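Local structure of putative ABC type-2 transporter (Thermotoga maritima MSB8, 3CNI) at residues T22-A27 with I60-G65; E103-Q108 with D125-V130. The protein probably takes part in ATP-driven transport across the cell membrane as a member of the ABC-2 family, this chain being one calcium-binding domain of the protein. All coordinates share one frame; numbering follows the deposited sequence.

Contact 1: T22-A27 with I60-G65; sequences TIAELA and IVIPKG. With CA (calcium ion), chain C.
Ile62 meets the helix with both branches, each on a different alanine. Its CG2 methyl lies 3.8 Å from CB of Ala24, and CD1 at the end of the longer arm comes 4.3 Å from CB of Ala27. With chi1 at -54°, CG2 stands opposite the backbone N of Ile62 while CG1 lies beside that N, and this splay lets one isoleucine span two helix positions three residues apart. Alanine suits both places because its short side chain lets the helix settle close to the strand, with CA of Ala24 and CA of Ile62 6.8 Å apart. The layout is that of a helix laid on a mixed sheet: strand 58-62 pairs in parallel with strand 12-17, and helix 22-32, which follows that strand, packs on Ile62 by apolar contact. Phe66 of helix 66-72 touches both alanines, and Ile15 flanks Ile62. Farther out, Ser67 OG is hydrogen-bonded to the backbone N of Ala24, and Gly65, at the N-cap of helix 66-72, bonds through its N to Asp19 OD1. On the helix's outer side, Glu25, its chain extended beyond CG, binds a calcium ion through OE2 at 2.6 Å, and a water binds that ion at 2.5 Å.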
ATOM      1  N   THR A  22       0.881  24.388  -4.561  1.00 52.88           N
ATOM      2  CA  THR A  22       0.214  23.767  -5.723  1.00 52.18           C
ATOM      3  C   THR A  22       0.244  22.271  -5.690  1.00 53.02           C
ATOM      4  O   THR A  22      -0.777  21.608  -5.887  1.00 52.81           O
ATOM      5  CB  THR A  22       0.783  24.326  -7.088  1.00 52.93           C
ATOM      6  OG1 THR A  22       0.446  25.708  -7.174  1.00 50.99           O
ATOM      7  CG2 THR A  22       0.210  23.627  -8.346  1.00 49.53           C
ATOM      8  N   ILE A  23       1.393  21.688  -5.402  1.00 53.67           N
ATOM      9  CA  ILE A  23       1.447  20.216  -5.387  1.00 53.06           C
ATOM     10  C   ILE A  23       0.621  19.646  -4.189  1.00 53.18           C
ATOM     11  O   ILE A  23      -0.035  18.607  -4.316  1.00 52.33           O
ATOM     12  CB  ILE A  23       2.894  19.681  -5.440  1.00 54.20           C
ATOM     13  CG1 ILE A  23       2.846  18.182  -5.808  1.00 56.38           C
ATOM     14  CG2 ILE A  23       3.609  19.856  -4.111  1.00 53.37           C
ATOM     15  CD1 ILE A  23       2.476  18.009  -7.254  1.00 59.07           C
ATOM     16  N   ALA A  24       0.664  20.323  -3.035  1.00 52.40           N
ATOM     17  CA  ALA A  24      -0.298  20.030  -1.936  1.00 52.42           C
ATOM     18  C   ALA A  24      -1.732  20.074  -2.411  1.00 52.86           C
ATOM     19  O   ALA A  24      -2.520  19.209  -2.113  1.00 54.57           O
ATOM     20  CB  ALA A  24      -0.164  21.051  -0.785  1.00 51.69           C
ATOM     21  N   GLU A  25      -2.113  21.172  -3.052  1.00 54.45           N
ATOM     22  CA  GLU A  25      -3.500  21.259  -3.608  1.00 55.76           C
ATOM     23  C   GLU A  25      -3.865  20.061  -4.471  1.00 56.47           C
ATOM     24  O   GLU A  25      -5.002  19.559  -4.466  1.00 56.10           O
ATOM     25  CB  GLU A  25      -3.744  22.513  -4.373  1.00 54.84           C
ATOM     26  CG  GLU A  25      -3.615  23.720  -3.519  1.00 57.80           C
ATOM     27  CD  GLU A  25      -3.864  24.983  -4.298  1.00 59.06           C
ATOM     28  OE1 GLU A  25      -4.137  24.875  -5.512  1.00 62.06           O
ATOM     29  OE2 GLU A  25      -3.784  26.098  -3.716  1.00 61.08           O
ATOM     30  N   LEU A  26      -2.845  19.574  -5.156  1.00 57.92           N
ATOM     31  CA  LEU A  26      -2.996  18.508  -6.113  1.00 58.89           C
ATOM     32  C   LEU A  26      -3.165  17.158  -5.432  1.00 58.96           C
ATOM     33  O   LEU A  26      -3.914  16.320  -5.874  1.00 58.80           O
ATOM     34  CB  LEU A  26      -1.781  18.488  -7.020  1.00 60.73           C
ATOM     35  CG  LEU A  26      -1.945  17.791  -8.343  1.00 64.63           C
ATOM     36  CD1 LEU A  26      -2.226  16.328  -8.022  1.00 69.96           C
ATOM     37  CD2 LEU A  26      -2.999  18.527  -9.208  1.00 66.85           C
ATOM     38  N   ALA A  27      -2.498  17.008  -4.296  1.00 58.67           N
ATOM     39  CA  ALA A  27      -2.631  15.837  -3.487  1.00 59.33           C
ATOM     40  C   ALA A  27      -4.074  15.796  -2.935  1.00 60.08           C
ATOM     41  O   ALA A  27      -4.756  14.809  -3.011  1.00 62.28           O
ATOM     42  CB  ALA A  27      -1.606  15.850  -2.355  1.00 58.96           C
ATOM     43  N   ILE A  60      -6.787  12.475   6.741  1.00 58.79           N
ATOM     44  CA  ILE A  60      -5.494  12.608   6.047  1.00 59.81           C
ATOM     45  C   ILE A  60      -5.014  14.063   6.127  1.00 59.33           C
ATOM     46  O   ILE A  60      -5.745  14.965   5.830  1.00 60.24           O
ATOM     47  CB  ILE A  60      -5.623  12.104   4.589  1.00 60.28           C
ATOM     48  CG1 ILE A  60      -5.876  10.561   4.620  1.00 61.03           C
ATOM     49  CG2 ILE A  60      -4.401  12.380   3.832  1.00 58.19           C
ATOM     50  CD1 ILE A  60      -6.345   9.936   3.277  1.00 61.07           C
ATOM     51  N   VAL A  61      -3.844  14.282   6.700  1.00 58.57           N
ATOM     52  CA  VAL A  61      -3.328  15.634   6.845  1.00 57.61           C
ATOM     53  C   VAL A  61      -2.172  15.849   5.901  1.00 57.70           C
ATOM     54  O   VAL A  61      -1.184  15.075   5.885  1.00 57.87           O
ATOM     55  CB  VAL A  61      -2.907  16.000   8.329  1.00 57.82           C
ATOM     56  CG1 VAL A  61      -2.423  17.486   8.416  1.00 52.83           C
ATOM     57  CG2 VAL A  61      -4.060  15.696   9.315  1.00 56.62           C
ATOM     58  N   ILE A  62      -2.341  16.904   5.096  1.00 57.67           N
ATOM     59  CA  ILE A  62      -1.259  17.445   4.233  1.00 56.60           C
ATOM     60  C   ILE A  62      -0.665  18.628   4.980  1.00 56.28           C
ATOM     61  O   ILE A  62      -1.202  19.723   4.911  1.00 55.58           O
ATOM     62  CB  ILE A  62      -1.759  17.870   2.801  1.00 56.89           C
ATOM     63  CG1 ILE A  62      -2.491  16.703   2.128  1.00 56.09           C
ATOM     64  CG2 ILE A  62      -0.566  18.289   1.845  1.00 54.47           C
ATOM     65  CD1 ILE A  62      -3.646  17.140   1.198  1.00 51.05           C
ATOM     66  N   PRO A  63       0.422  18.396   5.741  1.00 56.18           N
ATOM     67  CA  PRO A  63       0.961  19.458   6.566  1.00 56.78           C
ATOM     68  C   PRO A  63       1.755  20.456   5.762  1.00 57.30           C
ATOM     69  O   PRO A  63       2.200  20.166   4.655  1.00 57.91           O
ATOM     70  CB  PRO A  63       1.887  18.733   7.580  1.00 56.38           C
ATOM     71  CG  PRO A  63       2.190  17.447   6.998  1.00 57.65           C
ATOM     72  CD  PRO A  63       1.261  17.185   5.795  1.00 56.07           C
ATOM     73  N   LYS A  64       1.822  21.648   6.335  1.00 57.40           N
ATOM     74  CA  LYS A  64       2.695  22.730   5.922  1.00 57.69           C
ATOM     75  C   LYS A  64       4.134  22.179   5.735  1.00 57.86           C
ATOM     76  O   LYS A  64       4.663  21.481   6.572  1.00 58.17           O
ATOM     77  CB  LYS A  64       2.583  23.862   6.961  1.00 56.94           C
ATOM     78  CG  LYS A  64       3.483  25.065   6.754  1.00 59.29           C
ATOM     79  CD  LYS A  64       3.434  26.083   7.947  1.00 57.60           C
ATOM     80  N   GLY A  65       4.739  22.478   4.592  1.00 58.15           N
ATOM     81  CA  GLY A  65       6.073  21.960   4.239  1.00 57.63           C
ATOM     82  C   GLY A  65       6.054  20.830   3.206  1.00 57.49           C
ATOM     83  O   GLY A  65       7.105  20.386   2.729  1.00 58.49           O
TER
HETATM   84 CA    CA C 202      -3.569  27.955  -5.509  0.50 92.85          CA
HETATM   85  O   HOH W   1      -1.322  27.348  -4.714  0.50 41.09           O

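Contact 2: E103-Q108 with D125-V130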
ATOM      1  N   GLU A 103      -1.336   4.636  -1.951  1.00 66.80           N
ATOM      2  CA  GLU A 103      -0.406   4.103  -3.000  1.00 66.21           C
ATOM      3  C   GLU A 103      -0.771   4.773  -4.270  1.00 65.62           C
ATOM      4  O   GLU A 103       0.062   5.252  -5.042  1.00 66.46           O
ATOM      5  CB  GLU A 103      -0.514   2.589  -3.157  1.00 65.61           C
ATOM      6  CG  GLU A 103       0.043   1.825  -2.009  1.00 68.18           C
ATOM      7  CD  GLU A 103       1.536   2.034  -1.835  1.00 68.29           C
ATOM      8  OE1 GLU A 103       2.198   2.558  -2.765  1.00 71.66           O
ATOM      9  OE2 GLU A 103       2.052   1.684  -0.763  1.00 69.60           O
ATOM     10  N   SER A 104      -2.053   4.868  -4.484  1.00 65.11           N
ATOM     11  CA  SER A 104      -2.512   5.392  -5.796  1.00 65.30           C
ATOM     12  C   SER A 104      -2.174   6.882  -5.962  1.00 63.99           C
ATOM     13  O   SER A 104      -1.911   7.389  -7.042  1.00 65.44           O
ATOM     14  CB  SER A 104      -4.021   5.089  -5.932  1.00 65.13           C
ATOM     15  OG  SER A 104      -4.529   5.866  -6.967  1.00 70.10           O
ATOM     16  N   LEU A 105      -2.131   7.585  -4.855  1.00 63.83           N
ATOM     17  CA  LEU A 105      -1.797   9.003  -4.837  1.00 63.96           C
ATOM     18  C   LEU A 105      -0.345   9.235  -5.273  1.00 65.02           C
ATOM     19  O   LEU A 105       0.025  10.224  -5.910  1.00 63.94           O
ATOM     20  CB  LEU A 105      -2.019   9.571  -3.430  1.00 63.90           C
ATOM     21  CG  LEU A 105      -1.483  10.990  -3.212  1.00 64.31           C
ATOM     22  CD1 LEU A 105      -2.171  12.097  -4.179  1.00 64.78           C
ATOM     23  CD2 LEU A 105      -1.525  11.339  -1.726  1.00 60.25           C
ATOM     24  N   LYS A 106       0.486   8.259  -4.946  1.00 65.35           N
ATOM     25  CA  LYS A 106       1.885   8.378  -5.221  1.00 65.19           C
ATOM     26  C   LYS A 106       2.066   8.391  -6.719  1.00 66.02           C
ATOM     27  O   LYS A 106       2.900   9.145  -7.254  1.00 64.75           O
ATOM     28  CB  LYS A 106       2.625   7.184  -4.678  1.00 66.11           C
ATOM     29  CG  LYS A 106       2.624   7.061  -3.134  1.00 67.23           C
ATOM     30  CD  LYS A 106       3.405   5.822  -2.769  1.00 67.67           C
ATOM     31  CE  LYS A 106       3.371   5.595  -1.266  1.00 71.14           C
ATOM     32  NZ  LYS A 106       3.813   4.206  -1.018  1.00 70.26           N
ATOM     33  N   VAL A 107       1.329   7.473  -7.356  1.00 65.41           N
ATOM     34  CA  VAL A 107       1.244   7.385  -8.804  1.00 65.67           C
ATOM     35  C   VAL A 107       0.686   8.721  -9.434  1.00 66.48           C
ATOM     36  O   VAL A 107       1.173   9.231 -10.451  1.00 66.36           O
ATOM     37  CB  VAL A 107       0.369   6.126  -9.262  1.00 66.27           C
ATOM     38  CG1 VAL A 107       0.165   6.143 -10.813  1.00 65.63           C
ATOM     39  CG2 VAL A 107       1.002   4.821  -8.825  1.00 60.45           C
ATOM     40  N   GLN A 108      -0.323   9.291  -8.797  1.00 67.31           N
ATOM     41  CA  GLN A 108      -0.948  10.492  -9.311  1.00 67.75           C
ATOM     42  C   GLN A 108      -0.112  11.737  -9.032  1.00 67.98           C
ATOM     43  O   GLN A 108      -0.508  12.841  -9.410  1.00 70.32           O
ATOM     44  CB  GLN A 108      -2.360  10.703  -8.775  1.00 68.42           C
ATOM     45  CG  GLN A 108      -3.369   9.626  -9.142  1.00 70.75           C
ATOM     46  CD  GLN A 108      -4.703   9.770  -8.389  1.00 75.75           C
ATOM     47  OE1 GLN A 108      -5.492  10.655  -8.682  1.00 82.24           O
ATOM     48  NE2 GLN A 108      -4.945   8.896  -7.400  1.00 76.64           N
ATOM     49  N   ASP A 125       9.214   6.645  -4.239  1.00 20.00           N
ATOM     50  CA  ASP A 125       8.954   6.768  -2.851  1.00 20.00           C
ATOM     51  C   ASP A 125       8.889   8.202  -2.438  1.00 20.00           C
ATOM     52  O   ASP A 125       9.785   8.724  -1.857  1.00 20.00           O
ATOM     53  CB  ASP A 125      10.014   6.042  -2.076  1.00 20.00           C
ATOM     54  CG  ASP A 125       9.612   5.764  -0.668  1.00 20.00           C
ATOM     55  OD1 ASP A 125       8.414   5.757  -0.365  1.00 20.00           O
ATOM     56  OD2 ASP A 125      10.510   5.544   0.139  1.00 20.00           O
ATOM     57  N   PRO A 126       7.769   8.817  -2.719  1.00 20.00           N
ATOM     58  CA  PRO A 126       7.640  10.248  -2.625  1.00 20.00           C
ATOM     59  C   PRO A 126       7.174  10.659  -1.266  1.00 20.00           C
ATOM     60  O   PRO A 126       7.357  11.795  -0.917  1.00 20.00           O
ATOM     61  CB  PRO A 126       6.563  10.531  -3.640  1.00 20.00           C
ATOM     62  CG  PRO A 126       5.856   9.310  -3.734  1.00 20.00           C
ATOM     63  CD  PRO A 126       6.854   8.292  -3.720  1.00 20.00           C
ATOM     64  N   LEU A 127       6.568   9.745  -0.517  1.00 60.11           N
ATOM     65  CA  LEU A 127       5.842  10.142   0.684  1.00 62.81           C
ATOM     66  C   LEU A 127       6.433   9.488   1.928  1.00 64.57           C
ATOM     67  O   LEU A 127       6.810   8.317   1.906  1.00 65.87           O
ATOM     68  CB  LEU A 127       4.360   9.787   0.557  1.00 63.04           C
ATOM     69  CG  LEU A 127       3.603  10.440  -0.602  1.00 62.91           C
ATOM     70  CD1 LEU A 127       2.167   9.941  -0.656  1.00 59.46           C
ATOM     71  CD2 LEU A 127       3.643  11.956  -0.484  1.00 63.23           C
ATOM     72  N   GLU A 128       6.511  10.253   3.012  1.00 64.75           N
ATOM     73  CA  GLU A 128       6.743   9.692   4.323  1.00 66.97           C
ATOM     74  C   GLU A 128       5.455   9.685   5.176  1.00 67.12           C
ATOM     75  O   GLU A 128       5.097  10.688   5.807  1.00 67.12           O
ATOM     76  CB  GLU A 128       7.800  10.531   4.979  1.00 66.99           C
ATOM     77  CG  GLU A 128       8.233  10.066   6.288  1.00 72.76           C
ATOM     78  CD  GLU A 128       9.344  10.977   6.790  1.00 79.62           C
ATOM     79  OE1 GLU A 128      10.335  11.175   5.998  1.00 83.52           O
ATOM     80  OE2 GLU A 128       9.195  11.523   7.920  1.00 80.79           O
ATOM     81  N   ILE A 129       4.800   8.519   5.170  1.00 67.89           N
ATOM     82  CA  ILE A 129       3.503   8.267   5.848  1.00 67.62           C
ATOM     83  C   ILE A 129       3.633   8.045   7.356  1.00 67.44           C
ATOM     84  O   ILE A 129       4.163   7.042   7.811  1.00 66.95           O
ATOM     85  CB  ILE A 129       2.752   7.045   5.286  1.00 68.44           C
ATOM     86  CG1 ILE A 129       2.600   7.083   3.746  1.00 68.02           C
ATOM     87  CG2 ILE A 129       1.376   6.910   5.963  1.00 68.66           C
ATOM     88  CD1 ILE A 129       2.189   8.401   3.190  1.00 70.65           C
ATOM     89  N   VAL A 130       3.141   9.027   8.117  1.00 67.02           N
ATOM     90  CA  VAL A 130       3.024   8.942   9.585  1.00 66.02           C
ATOM     91  C   VAL A 130       1.576   8.616   9.978  1.00 65.14           C
ATOM     92  O   VAL A 130       0.632   9.276   9.531  1.00 64.81           O
ATOM     93  CB  VAL A 130       3.457  10.258  10.264  1.00 66.19           C
ATOM     94  CG1 VAL A 130       3.320  10.155  11.771  1.00 65.31           C
ATOM     95  CG2 VAL A 130       4.912  10.627   9.861  1.00 67.24           C
TER
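Lys106 and Leu127 carry most of this contact, with Pro126 as the third partner. The aliphatic part of the lysine does the touching: CG lies 3.8 Å from CD1 of Leu127, while CB sits 4.0 Å from CG of the Pro126 ring, which the lysine chain crosses at about a right angle. With chi1 at -66° and every later torsion near 180°, the extended chain keeps CB and CG on Pro126 and Leu127 and carries NZ on to Glu103, one turn back. Lys106 NZ forms a salt bridge to Glu103 OE1 at 2.9 Å, and its hydrogen bonds to both carboxylate oxygens are weak. A lysine suits this edge, apolar along its chain and charged at its end. Here the last turn of helix 89-107 lies over the start of strand 127-135, which lies between strands 76-84 and 138-140 in the mixed sheet and pairs in parallel with 76-84. Leu127 CD1 also meets CD2 of Leu105 at 4.1 Å, the two side chains crossing nearly perpendicularly. Leu105 packs onward against Ala30 and Leu31 of helix 22-32. Asp125 OD2 makes a salt bridge with Lys75 and a hydrogen bond to Asn150 of the second subunit.

From the N terminus, the chain passes through strand 12-17 into helix 22-32, then through strand 36-41 and helix 44-54 before strand 58-62 returns beneath that first helix and closes contact 1. Helix 66-72, strand 76-84 and the long helix 89-107 follow. A further 16 residues without helix or strand separate the segments of contact 2, which closes as strand 127-135 joins the sheet. The two loops therefore stand in series, neither nested nor crossed. Their centres are 12 Å apart, and the helices touch directly: Leu105 CD1 packs 3.8 Å from Ala27 CA. Both contacts thus lay a helix on the same sheet, and the touching helices 22-32 and 89-107 link strand 58-62 of contact 1 to strand 127-135 of contact 2.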